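Local coordinates for ADP-dependent (S)-NAD(P)H-hydrate dehydratase (PDB 2R3B), which probably dehydrates the S-form of NAD(P)HX, a damaged hydrate of NAD(P)H, at the expense of ADP and so takes part in nicotinamide cofactor repair, at residues P226-T230 and G231-D235; M174-Q177 and R178-L182. All coordinates share one frame; numbering follows the deposited sequence. Where two conformers were deposited one is given.

Interaction 1: P226-T230 and G231-D235; sequences PGMAT and GGTGD. With EDO (1,2-ethanediol), chain L.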
loop_
_atom_site.group_PDB
_atom_site.type_symbol
_atom_site.label_atom_id
_atom_site.label_comp_id
_atom_site.label_asym_id
_atom_site.label_seq_id
_atom_site.Cartn_x
_atom_site.Cartn_y
_atom_site.Cartn_z
ATOM N N PRO B 226 -15.031 23.631 1.461
ATOM C CA PRO B 226 -14.255 23.541 0.217
ATOM C C PRO B 226 -12.925 22.781 0.281
ATOM O O PRO B 226 -12.346 22.530 -0.769
ATOM C CB PRO B 226 -14.026 25.016 -0.172
ATOM C CG PRO B 226 -14.146 25.760 1.095
ATOM C CD PRO B 226 -15.108 25.018 1.968
ATOM N N GLY B 227 -12.480 22.374 1.465
ATOM C CA GLY B 227 -11.359 21.418 1.589
ATOM C C GLY B 227 -11.689 20.024 1.057
ATOM O O GLY B 227 -10.793 19.233 0.766
HETATM N N MSE B 228 -12.984 19.738 0.895
HETATM C CA MSE B 228 -13.474 18.462 0.376
HETATM C C MSE B 228 -13.685 18.508 -1.131
HETATM O O MSE B 228 -14.115 17.537 -1.732
HETATM C CB MSE B 228 -14.796 18.112 1.073
HETATM C CG MSE B 228 -14.668 17.863 2.555
HETATM SE SE MSE B 228 -16.424 17.816 3.435
HETATM C CE MSE B 228 -17.024 16.158 2.592
ATOM N N ALA B 229 -13.400 19.655 -1.756
ATOM C CA ALA B 229 -13.628 19.848 -3.193
ATOM C C ALA B 229 -12.449 19.245 -3.967
ATOM O O ALA B 229 -11.634 19.957 -4.573
ATOM C CB ALA B 229 -13.780 21.327 -3.514
ATOM N N THR B 230 -12.371 17.926 -3.938
ATOM C CA THR B 230 -11.265 17.236 -4.545
ATOM C C THR B 230 -11.789 15.916 -5.103
ATOM O O THR B 230 -12.806 15.383 -4.639
ATOM C CB THR B 230 -10.098 17.008 -3.548
ATOM O OG1 THR B 230 -8.987 16.432 -4.253
ATOM C CG2 THR B 230 -10.476 16.094 -2.395
ATOM N N GLY B 231 -11.130 15.405 -6.131
ATOM C CA GLY B 231 -11.606 14.158 -6.755
ATOM C C GLY B 231 -11.683 13.020 -5.771
ATOM O O GLY B 231 -10.711 12.743 -5.070
ATOM N N GLY B 232 -12.831 12.332 -5.738
ATOM C CA GLY B 232 -13.031 11.170 -4.876
ATOM C C GLY B 232 -13.996 11.420 -3.731
ATOM O O GLY B 232 -14.481 10.488 -3.116
ATOM N N THR B 233 -14.228 12.692 -3.402
ATOM C CA THR B 233 -15.177 13.011 -2.314
ATOM C C THR B 233 -16.546 12.427 -2.590
ATOM O O THR B 233 -17.164 11.851 -1.716
ATOM C CB THR B 233 -15.241 14.514 -2.076
ATOM O OG1 THR B 233 -13.953 14.937 -1.614
ATOM C CG2 THR B 233 -16.295 14.852 -1.024
ATOM N N GLY B 234 -17.023 12.541 -3.820
ATOM C CA GLY B 234 -18.310 12.004 -4.169
ATOM C C GLY B 234 -18.359 10.494 -4.231
ATOM O O GLY B 234 -19.353 9.888 -3.851
ATOM N N ASP B 235 -17.289 9.881 -4.727
ATOM C CA ASP B 235 -17.149 8.420 -4.725
ATOM C C ASP B 235 -17.208 7.886 -3.294
ATOM O O ASP B 235 -17.800 6.843 -3.020
ATOM C CB ASP B 235 -15.804 8.021 -5.325
ATOM C CG ASP B 235 -15.607 8.595 -6.735
ATOM O OD1 ASP B 235 -16.598 8.649 -7.501
ATOM O OD2 ASP B 235 -14.470 9.017 -7.050
HETATM C C1 EDO L . -10.874 9.798 -9.904
HETATM O O1 EDO L . -11.421 8.848 -10.833
HETATM C C2 EDO L . -11.722 9.779 -8.638
HETATM O O2 EDO L . -13.090 10.151 -8.925
HETATM O O HOH W 1 -8.199 14.605 -6.617
#

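Interaction 2: M174-Q177 and R178-L182; sequences MEWQ and RLSHL. With EDO (1,2-ethanediol), chain N.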
loop_
_atom_site.group_PDB
_atom_site.type_symbol
_atom_site.label_atom_id
_atom_site.label_comp_id
_atom_site.label_asym_id
_atom_site.label_seq_id
_atom_site.Cartn_x
_atom_site.Cartn_y
_atom_site.Cartn_z
HETATM N N MSE B 174 -25.187 19.850 -12.234
HETATM C CA MSE B 174 -25.271 19.677 -13.684
HETATM C C MSE B 174 -25.837 18.301 -14.054
HETATM O O MSE B 174 -26.573 18.166 -15.032
HETATM C CB MSE B 174 -23.914 19.937 -14.338
HETATM C CG MSE B 174 -23.469 21.402 -14.249
HETATM SE SE MSE B 174 -24.718 22.674 -15.094
HETATM C CE MSE B 174 -24.346 22.296 -16.947
ATOM N N GLU B 175 -25.537 17.284 -13.254
ATOM C CA GLU B 175 -26.149 15.972 -13.457
ATOM C C GLU B 175 -27.640 16.085 -13.218
ATOM O O GLU B 175 -28.435 15.488 -13.958
ATOM C CB GLU B 175 -25.492 14.906 -12.549
ATOM C CG GLU B 175 -24.132 14.425 -13.045
ATOM C CD GLU B 175 -23.189 13.878 -11.953
ATOM O OE1 GLU B 175 -23.503 13.950 -10.744
ATOM O OE2 GLU B 175 -22.101 13.371 -12.322
ATOM N N TRP B 176 -28.041 16.854 -12.201
ATOM C CA TRP B 176 -29.471 17.050 -11.915
ATOM C C TRP B 176 -30.194 17.818 -13.038
ATOM O O TRP B 176 -31.344 17.522 -13.356
ATOM C CB TRP B 176 -29.629 17.816 -10.611
ATOM C CG TRP B 176 -31.017 18.035 -10.131
ATOM C CD1 TRP B 176 -31.505 19.213 -9.666
ATOM C CD2 TRP B 176 -32.103 17.087 -10.027
ATOM N NE1 TRP B 176 -32.783 19.060 -9.250
ATOM C CE2 TRP B 176 -33.193 17.780 -9.476
ATOM C CE3 TRP B 176 -32.256 15.718 -10.321
ATOM C CZ2 TRP B 176 -34.400 17.179 -9.213
ATOM C CZ3 TRP B 176 -33.470 15.125 -10.096
ATOM C CH2 TRP B 176 -34.541 15.852 -9.549
ATOM N N GLN B 177 -29.510 18.796 -13.616
ATOM C CA GLN B 177 -30.044 19.519 -14.777
ATOM C C GLN B 177 -30.373 18.541 -15.873
ATOM O O GLN B 177 -31.431 18.593 -16.490
ATOM C CB GLN B 177 -29.029 20.540 -15.274
ATOM C CG GLN B 177 -29.464 21.289 -16.512
ATOM C CD GLN B 177 -28.496 22.393 -16.877
ATOM O OE1 GLN B 177 -28.268 23.324 -16.103
ATOM N NE2 GLN B 177 -27.903 22.281 -18.058
ATOM N N ARG B 178 -29.451 17.616 -16.084
ATOM C CA ARG B 178 -29.607 16.602 -17.113
ATOM C C ARG B 178 -30.742 15.645 -16.800
ATOM O O ARG B 178 -31.534 15.342 -17.664
ATOM C CB ARG B 178 -28.279 15.858 -17.330
ATOM C CG ARG B 178 -28.120 15.354 -18.730
ATOM C CD ARG B 178 -26.788 14.665 -18.962
ATOM N NE ARG B 178 -25.680 15.611 -19.114
ATOM C CZ ARG B 178 -24.743 15.855 -18.195
ATOM N NH1 ARG B 178 -24.744 15.223 -17.016
ATOM N NH2 ARG B 178 -23.783 16.739 -18.463
ATOM N N LEU B 179 -30.839 15.177 -15.556
ATOM C CA LEU B 179 -31.889 14.227 -15.174
ATOM C C LEU B 179 -33.283 14.871 -15.087
ATOM O O LEU B 179 -34.263 14.313 -15.581
ATOM C CB LEU B 179 -31.525 13.591 -13.837
ATOM C CG LEU B 179 -32.436 12.534 -13.212
ATOM C CD1 LEU B 179 -32.553 11.320 -14.144
ATOM C CD2 LEU B 179 -31.874 12.157 -11.862
ATOM N N SER B 180 -33.358 16.035 -14.442
ATOM C CA SER B 180 -34.636 16.703 -14.162
ATOM C C SER B 180 -35.069 17.693 -15.238
ATOM O O SER B 180 -36.226 18.134 -15.246
ATOM C CB SER B 180 -34.534 17.475 -12.854
ATOM O OG SER B 180 -33.668 18.576 -12.983
ATOM N N HIS B 181 -34.125 18.075 -16.092
ATOM C CA HIS B 181 -34.295 19.146 -17.080
ATOM C C HIS B 181 -34.479 20.522 -16.450
ATOM O O HIS B 181 -34.860 21.463 -17.140
ATOM C CB HIS B 181 -35.422 18.821 -18.058
ATOM C CG HIS B 181 -35.223 17.520 -18.762
ATOM N ND1 HIS B 181 -35.933 16.382 -18.440
ATOM C CD2 HIS B 181 -34.332 17.153 -19.711
ATOM C CE1 HIS B 181 -35.515 15.381 -19.192
ATOM N NE2 HIS B 181 -34.542 15.821 -19.969
ATOM N N LEU B 182 -34.164 20.656 -15.164
ATOM C CA LEU B 182 -34.167 21.958 -14.504
ATOM C C LEU B 182 -32.826 22.642 -14.680
ATOM O O LEU B 182 -31.814 22.188 -14.135
ATOM C CB LEU B 182 -34.469 21.825 -13.006
ATOM C CG LEU B 182 -35.860 21.355 -12.601
ATOM C CD1 LEU B 182 -35.884 20.995 -11.140
ATOM C CD2 LEU B 182 -36.921 22.419 -12.928
HETATM C C1 EDO N . -29.998 13.600 -21.691
HETATM O O1 EDO N . -28.939 14.511 -21.410
HETATM C C2 EDO N . -31.284 13.992 -20.971
HETATM O O2 EDO N . -31.143 15.197 -20.208
#

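Interaction 1: P226-T230 and G231-D235
Thr233, in the first turn of helix 233-247, reaches back to the carbonyl of Met228, a selenomethionine here. Its CB already sits 3.2 Å from Met228 O. From there the side chain forks: OG1, lying beside the backbone N (chi1 -64°), donates to Met228 O over 2.6 Å, with the hydroxyl tilted 22° out of the carbonyl plane, while CG2 turns to the bent end of the selenomethionine and meets its CE at 3.9 Å. The two side chains cross at about a right angle. OG1 also lies 3.7 Å from Thr230 CG2.

A backbone bond closes a tighter turn inside this one. Thr233 N bonds to Thr230 O at 3.3 Å, nearly straight, which completes a type II turn with Gly231 and Gly232 at its corners. Gly232, at the second corner, has positive phi (110°) and serves as N-cap. Beyond the turn, Asp235 OD2 accepts from O2 of an ethanediol at 2.6 Å. This glycine-rich turn into a helix N-terminus is characteristic of the ribokinase-like fold; Gly234 and Asp235 are the predicted contacts to AMP and (6S)-NADPHX, respectively.

Interaction 2: M174-Q177 and R178-L182
Ser180 lays its CB almost exactly on the axis of the Trp176 six-membered ring, 3.5 Å from the centroid and only 4° off the normal, a CH-pi contact square over the face. The indole reaches this place because CG stands anti to the backbone N (chi1 -177°), which swings the ring along the helix toward the residue one turn on. Leu179 comes from a different direction: its CD2 meets CZ3 at 3.8 Å in the ring plane, at the edge. Leu182 CD1 lies obliquely near NE1, whose hydrogen goes to Asn192 of helix 189-199.

The serine does a second job with its hydroxyl. OG, held between the backbone N and the carbonyl carbon (chi1 69°), donates to Trp176 O at 2.6 Å from above the carbonyl plane, while Ser180 N bonds to the same oxygen in the ordinary helical way, so two donors grip it. OG in turn accepts from Leu182 N at 3.1 Å, making an ST turn just where helix 173-180 runs out. His181 leaves the helix with positive phi, and the His181 N to Gln177 O bond is weak; past it, Leu182 O lies 3.3 Å from Gln177 CA, a CA-H...O contact.

On another side of the helix, Arg178 extends from CB and bends at chi3, so that Met174 O lies over one guanidinium face, offset toward its rim. Glu175 CG comes within 4.1 Å of NH1, but the charged ends stay apart and their planes are strongly inclined to each other; OE1 instead accepts from the backbone N of His172, a residue predicted to bind (6S)-NADPHX. Arg178 O takes a 2.6 Å bond from O2 of an ethanediol.

Interaction 2 comes first along the chain, on helix 173-180 and the two residues after it, following strand 167-170; interaction 1 follows after helix 189-199 and strands 202-205, 211-213 and 219-220, where the chain enters helix 233-247. Their centres are 21 Å apart and their nearest atoms about 9 Å, so they do not touch. What relates them is the predicted active-site region. Residues 231-235 include Gly234, predicted to bind AMP, and Asp235, predicted to bind (6S)-NADPHX, whereas 174-177 borders it through Glu175, next to His172 and with its side chain about 9 Å from Gly234. A second subunit meets the 226-231 loop; no other chain reaches 174-182, which packs against helices 149-156 and 189-199.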